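Local atomic coordinates of esterase (Rhizomucor miehei CAU432, PDB entry 4WY8), a protein that hydrolyses carboxylic esters, probably through the serine-based mechanism of alpha/beta hydrolase esterases. Residues T71-L74 and D75-N78; R272-E276 and A277-V281. One frame throughout, in Å; residues are numbered along the deposited sequence.

Contacts 1 and 2 lie far apart on the fold, about 35 Å between centres and about 24 Å between nearest atoms. Each is a local turn where the chain leaves a regular element. Contact 1 follows strand 65-73, next to the outermost strand 51-59 of the sheet. Contact 2 ends helix 264-276 and leads into strand 281-286, outermost at the other side. In contact 1 a buried arginine and threonine carry the bonds, while L74 and D75 are exposed. Contact 2 is partly buried. Backbone carbonyls do most of its bonding, with V281 packing on L274 and I275 of the helix. Only contact 2 meets the second subunit.

Contact 1 of 2, residues T71-L74 and D75-N78; sequences TRPL and DTEN
The turn that leaves strand 65-73 is held by R72, P73 and T76. T76 OG1 donates to P73 O at 2.7 Å. With chi1 at 59°, this hydroxyl sits between the backbone N and the carbonyl carbon of T76, turned back to the strand end. It approaches P73 O tilted 27° from the carbonyl plane. The methyl CG2 of T76 lies against the proline ring, 3.9 Å from P73 CB, and the two side chains meet nearly at right angles.

Strand 65-73 runs antiparallel to strand 51-59 in the hydrolase sheet, and the chain turns off here on its way to strand 83-87. At L74-D75 it bends sharply, with D75 at positive phi. R72 reaches over the inside of this bend. Its chain folds at chi3 (-63°) and brings the guanidinium edge to the T76 backbone. R72 NH1 donates to T76 O at 2.8 Å; the oxygen lies near the guanidinium plane, but NH1 stands above the carbonyl plane. R72 NE makes a weak 3.5 Å bond to T76 OG1. R72 NH1 also bonds Q79 O, and R72 NH2 bonds N152 O.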
loop_
_atom_site.group_PDB
_atom_site.type_symbol
_atom_site.label_atom_id
_atom_site.label_comp_id
_atom_site.label_asym_id
_atom_site.label_seq_id
_atom_site.Cartn_x
_atom_site.Cartn_y
_atom_site.Cartn_z
ATOM N N THR A 71 -9.386 -11.338 -20.687
ATOM C CA THR A 71 -9.304 -9.973 -21.208
ATOM C C THR A 71 -7.840 -9.557 -21.380
ATOM O O THR A 71 -6.997 -9.933 -20.575
ATOM C CB THR A 71 -10.053 -8.965 -20.275
ATOM O OG1 THR A 71 -9.644 -9.176 -18.929
ATOM C CG2 THR A 71 -11.572 -9.164 -20.346
ATOM N N ARG A 72 -7.521 -8.825 -22.446
ATOM C CA ARG A 72 -6.168 -8.278 -22.598
ATOM C C ARG A 72 -6.200 -6.877 -23.202
ATOM O O ARG A 72 -7.199 -6.500 -23.800
ATOM C CB ARG A 72 -5.271 -9.237 -23.417
ATOM C CG ARG A 72 -5.948 -10.064 -24.444
ATOM C CD ARG A 72 -5.110 -11.294 -24.873
ATOM N NE ARG A 72 -3.853 -10.925 -25.516
ATOM C CZ ARG A 72 -2.708 -11.585 -25.370
ATOM N NH1 ARG A 72 -1.618 -11.166 -26.010
ATOM N NH2 ARG A 72 -2.646 -12.662 -24.587
ATOM N N PRO A 73 -5.104 -6.104 -23.052
ATOM C CA PRO A 73 -5.134 -4.770 -23.662
ATOM C C PRO A 73 -5.236 -4.895 -25.179
ATOM O O PRO A 73 -4.834 -5.934 -25.721
ATOM C CB PRO A 73 -3.789 -4.145 -23.253
ATOM C CG PRO A 73 -3.242 -5.013 -22.148
ATOM C CD PRO A 73 -3.812 -6.383 -22.399
ATOM N N LEU A 74 -5.823 -3.897 -25.835
ATOM C CA LEU A 74 -5.838 -3.831 -27.295
ATOM C C LEU A 74 -4.413 -3.698 -27.802
ATOM O O LEU A 74 -3.534 -3.230 -27.071
ATOM C CB LEU A 74 -6.690 -2.651 -27.773
ATOM C CG LEU A 74 -8.184 -2.699 -27.448
ATOM C CD1 LEU A 74 -8.859 -1.444 -27.938
ATOM C CD2 LEU A 74 -8.808 -3.907 -28.113
ATOM N N ASP A 75 -4.170 -4.125 -29.037
ATOM C CA ASP A 75 -2.829 -4.010 -29.623
ATOM C C ASP A 75 -1.764 -4.825 -28.854
ATOM O O ASP A 75 -0.649 -4.350 -28.615
ATOM C CB ASP A 75 -2.422 -2.526 -29.697
ATOM C CG ASP A 75 -3.377 -1.695 -30.566
ATOM O OD1 ASP A 75 -4.052 -2.277 -31.442
ATOM O OD2 ASP A 75 -3.467 -0.461 -30.361
ATOM N N THR A 76 -2.147 -6.022 -28.417
ATOM C CA THR A 76 -1.215 -6.991 -27.833
ATOM C C THR A 76 -1.347 -8.337 -28.554
ATOM O O THR A 76 -0.944 -9.379 -28.020
ATOM C CB THR A 76 -1.449 -7.185 -26.300
ATOM O OG1 THR A 76 -2.790 -7.644 -26.061
ATOM C CG2 THR A 76 -1.232 -5.874 -25.564
ATOM N N GLU A 77 -1.886 -8.302 -29.778
ATOM C CA GLU A 77 -2.250 -9.516 -30.532
ATOM C C GLU A 77 -1.125 -10.541 -30.696
ATOM O O GLU A 77 -1.363 -11.742 -30.579
ATOM C CB GLU A 77 -2.793 -9.129 -31.917
ATOM C CG GLU A 77 -4.225 -8.580 -31.864
ATOM C CD GLU A 77 -4.288 -7.058 -31.926
ATOM O OE1 GLU A 77 -5.353 -6.525 -32.317
ATOM O OE2 GLU A 77 -3.292 -6.398 -31.554
ATOM N N ASN A 78 0.096 -10.074 -30.932
ATOM C CA ASN A 78 1.224 -10.988 -31.094
ATOM C C ASN A 78 2.201 -10.868 -29.938
ATOM O O ASN A 78 3.386 -11.150 -30.102
ATOM C CB ASN A 78 1.976 -10.718 -32.407
ATOM C CG ASN A 78 1.113 -10.923 -33.633
ATOM O OD1 ASN A 78 0.415 -11.932 -33.757
ATOM N ND2 ASN A 78 1.156 -9.960 -34.551
#

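Contact 2 of 2, residues R272-E276 and A277-V281; sequences RKLIE and AGNDV
The backbone of A277-N279 closes the C-terminal end of helix 264-276 in a Schellman motif, with G278 as the C-prime residue at positive phi (78°). Two bonds define it: G278 N to I275 O at 2.8 Å and N279 N to L274 O at 3.2 Å. Just before them, A277 N makes an ordinary i to i-4 helical bond to K273 O at 3.0 Å.

L274 O takes a second donor, the side-chain ND2 of N279, at 3.3 Å. N279 ND2 lies in the carbonyl plane of L274, on a lone pair of its oxygen. N279 therefore grips the same oxygen with its backbone and its side chain. Its chi1 of -71° keeps CG beside its own backbone N, which lets both nitrogens face the helix end. The same ND2 also bonds L247 O, and OD1 accepts from L250 N, so both ends of the amide are fixed. A water donates to I275 O and to N279 O and bridges the helix end to the returning chain.

The chain folds back so that V281 faces the last turn. V281 CG2 packs on L274 CB at 3.6 Å, and V281 CB lies 3.8 Å from I275 CG1. Buried A277 sets its CB 3.5 Å from K273 O.

Helix 244-247 touches the side chains of K273, E276 and A277. K273 NZ bonds the backbone oxygens of L240 and A242. R272 forms a salt bridge to E259 of the second subunit, and V281 O accepts from K8 of that same second subunit. Beyond the turn, D280 makes a salt bridge to R252 and backbone bonding with A253, and the chain enters strand 281-286 parallel to strand 253-258, completing a beta-alpha-beta crossover through helix 264-276.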
loop_
_atom_site.group_PDB
_atom_site.type_symbol
_atom_site.label_atom_id
_atom_site.label_comp_id
_atom_site.label_asym_id
_atom_site.label_seq_id
_atom_site.Cartn_x
_atom_site.Cartn_y
_atom_site.Cartn_z
ATOM N N ARG A 272 -0.186 -12.551 9.192
ATOM C CA ARG A 272 0.792 -12.883 10.250
ATOM C C ARG A 272 1.224 -14.351 10.204
ATOM O O ARG A 272 2.411 -14.640 10.271
ATOM C CB ARG A 272 0.227 -12.567 11.623
ATOM C CG ARG A 272 0.098 -11.095 11.875
ATOM C CD ARG A 272 -0.205 -10.774 13.332
ATOM N NE ARG A 272 -0.659 -9.387 13.410
ATOM C CZ ARG A 272 -1.935 -9.025 13.328
ATOM N NH1 ARG A 272 -2.872 -9.959 13.199
ATOM N NH2 ARG A 272 -2.272 -7.737 13.379
ATOM N N LYS A 273 0.271 -15.274 10.047
ATOM C CA LYS A 273 0.642 -16.690 9.881
ATOM C C LYS A 273 1.543 -16.928 8.658
ATOM O O LYS A 273 2.474 -17.750 8.709
ATOM C CB LYS A 273 -0.596 -17.577 9.761
ATOM C CG LYS A 273 -1.323 -17.838 11.083
ATOM C CD LYS A 273 -2.086 -19.165 11.036
ATOM C CE LYS A 273 -2.782 -19.446 12.378
ATOM N NZ LYS A 273 -3.400 -20.807 12.401
ATOM N N LEU A 274 1.249 -16.260 7.540
ATOM C CA LEU A 274 2.102 -16.445 6.365
ATOM C C LEU A 274 3.518 -15.948 6.630
ATOM O O LEU A 274 4.483 -16.532 6.140
ATOM C CB LEU A 274 1.523 -15.738 5.130
ATOM C CG LEU A 274 0.221 -16.290 4.532
ATOM C CD1 LEU A 274 -0.228 -15.409 3.357
ATOM C CD2 LEU A 274 0.440 -17.706 4.066
ATOM N N ILE A 275 3.635 -14.865 7.391
ATOM C CA ILE A 275 4.942 -14.351 7.786
ATOM C C ILE A 275 5.669 -15.343 8.710
ATOM O O ILE A 275 6.823 -15.693 8.435
ATOM C CB ILE A 275 4.820 -12.976 8.487
ATOM C CG1 ILE A 275 4.290 -11.919 7.505
ATOM C CG2 ILE A 275 6.160 -12.508 9.069
ATOM C CD1 ILE A 275 3.921 -10.590 8.175
ATOM N N GLU A 276 4.997 -15.845 9.754
ATOM C CA GLU A 276 5.608 -16.874 10.609
ATOM C C GLU A 276 6.136 -18.048 9.804
ATOM O O GLU A 276 7.191 -18.593 10.119
ATOM C CB GLU A 276 4.630 -17.440 11.650
ATOM C CG GLU A 276 4.626 -16.753 12.992
ATOM C CD GLU A 276 3.932 -17.577 14.068
ATOM O OE1 GLU A 276 2.805 -17.213 14.472
ATOM O OE2 GLU A 276 4.537 -18.583 14.523
ATOM N N ALA A 277 5.409 -18.424 8.756
ATOM C CA ALA A 277 5.795 -19.557 7.929
ATOM C C ALA A 277 6.944 -19.243 6.954
ATOM O O ALA A 277 7.249 -20.049 6.067
ATOM C CB ALA A 277 4.601 -20.053 7.182
ATOM N N GLY A 278 7.546 -18.057 7.077
ATOM C CA GLY A 278 8.727 -17.727 6.284
ATOM C C GLY A 278 8.428 -17.338 4.836
ATOM O O GLY A 278 9.301 -17.420 3.958
ATOM N N ASN A 279 7.198 -16.914 4.565
ATOM C CA ASN A 279 6.875 -16.534 3.207
ATOM C C ASN A 279 7.237 -15.085 2.927
ATOM O O ASN A 279 7.462 -14.321 3.849
ATOM C CB ASN A 279 5.395 -16.807 2.925
ATOM C CG ASN A 279 5.088 -18.291 2.838
ATOM O OD1 ASN A 279 5.575 -18.987 1.922
ATOM N ND2 ASN A 279 4.265 -18.793 3.770
ATOM N N ASP A 280 7.335 -14.731 1.648
ATOM C CA ASP A 280 7.480 -13.332 1.201
ATOM C C ASP A 280 6.097 -12.643 1.203
ATOM O O ASP A 280 5.324 -12.772 0.245
ATOM C CB ASP A 280 8.107 -13.300 -0.203
ATOM C CG ASP A 280 8.363 -11.877 -0.729
ATOM O OD1 ASP A 280 7.982 -10.874 -0.066
ATOM O OD2 ASP A 280 8.939 -11.767 -1.840
ATOM N N VAL A 281 5.795 -11.906 2.265
ATOM C CA VAL A 281 4.433 -11.409 2.480
ATOM C C VAL A 281 4.425 -9.894 2.647
ATOM O O VAL A 281 5.159 -9.348 3.481
ATOM C CB VAL A 281 3.796 -12.068 3.731
ATOM C CG1 VAL A 281 2.311 -11.698 3.853
ATOM C CG2 VAL A 281 3.942 -13.572 3.647
HETATM O O HOH W 1 8.549 -14.062 6.307
#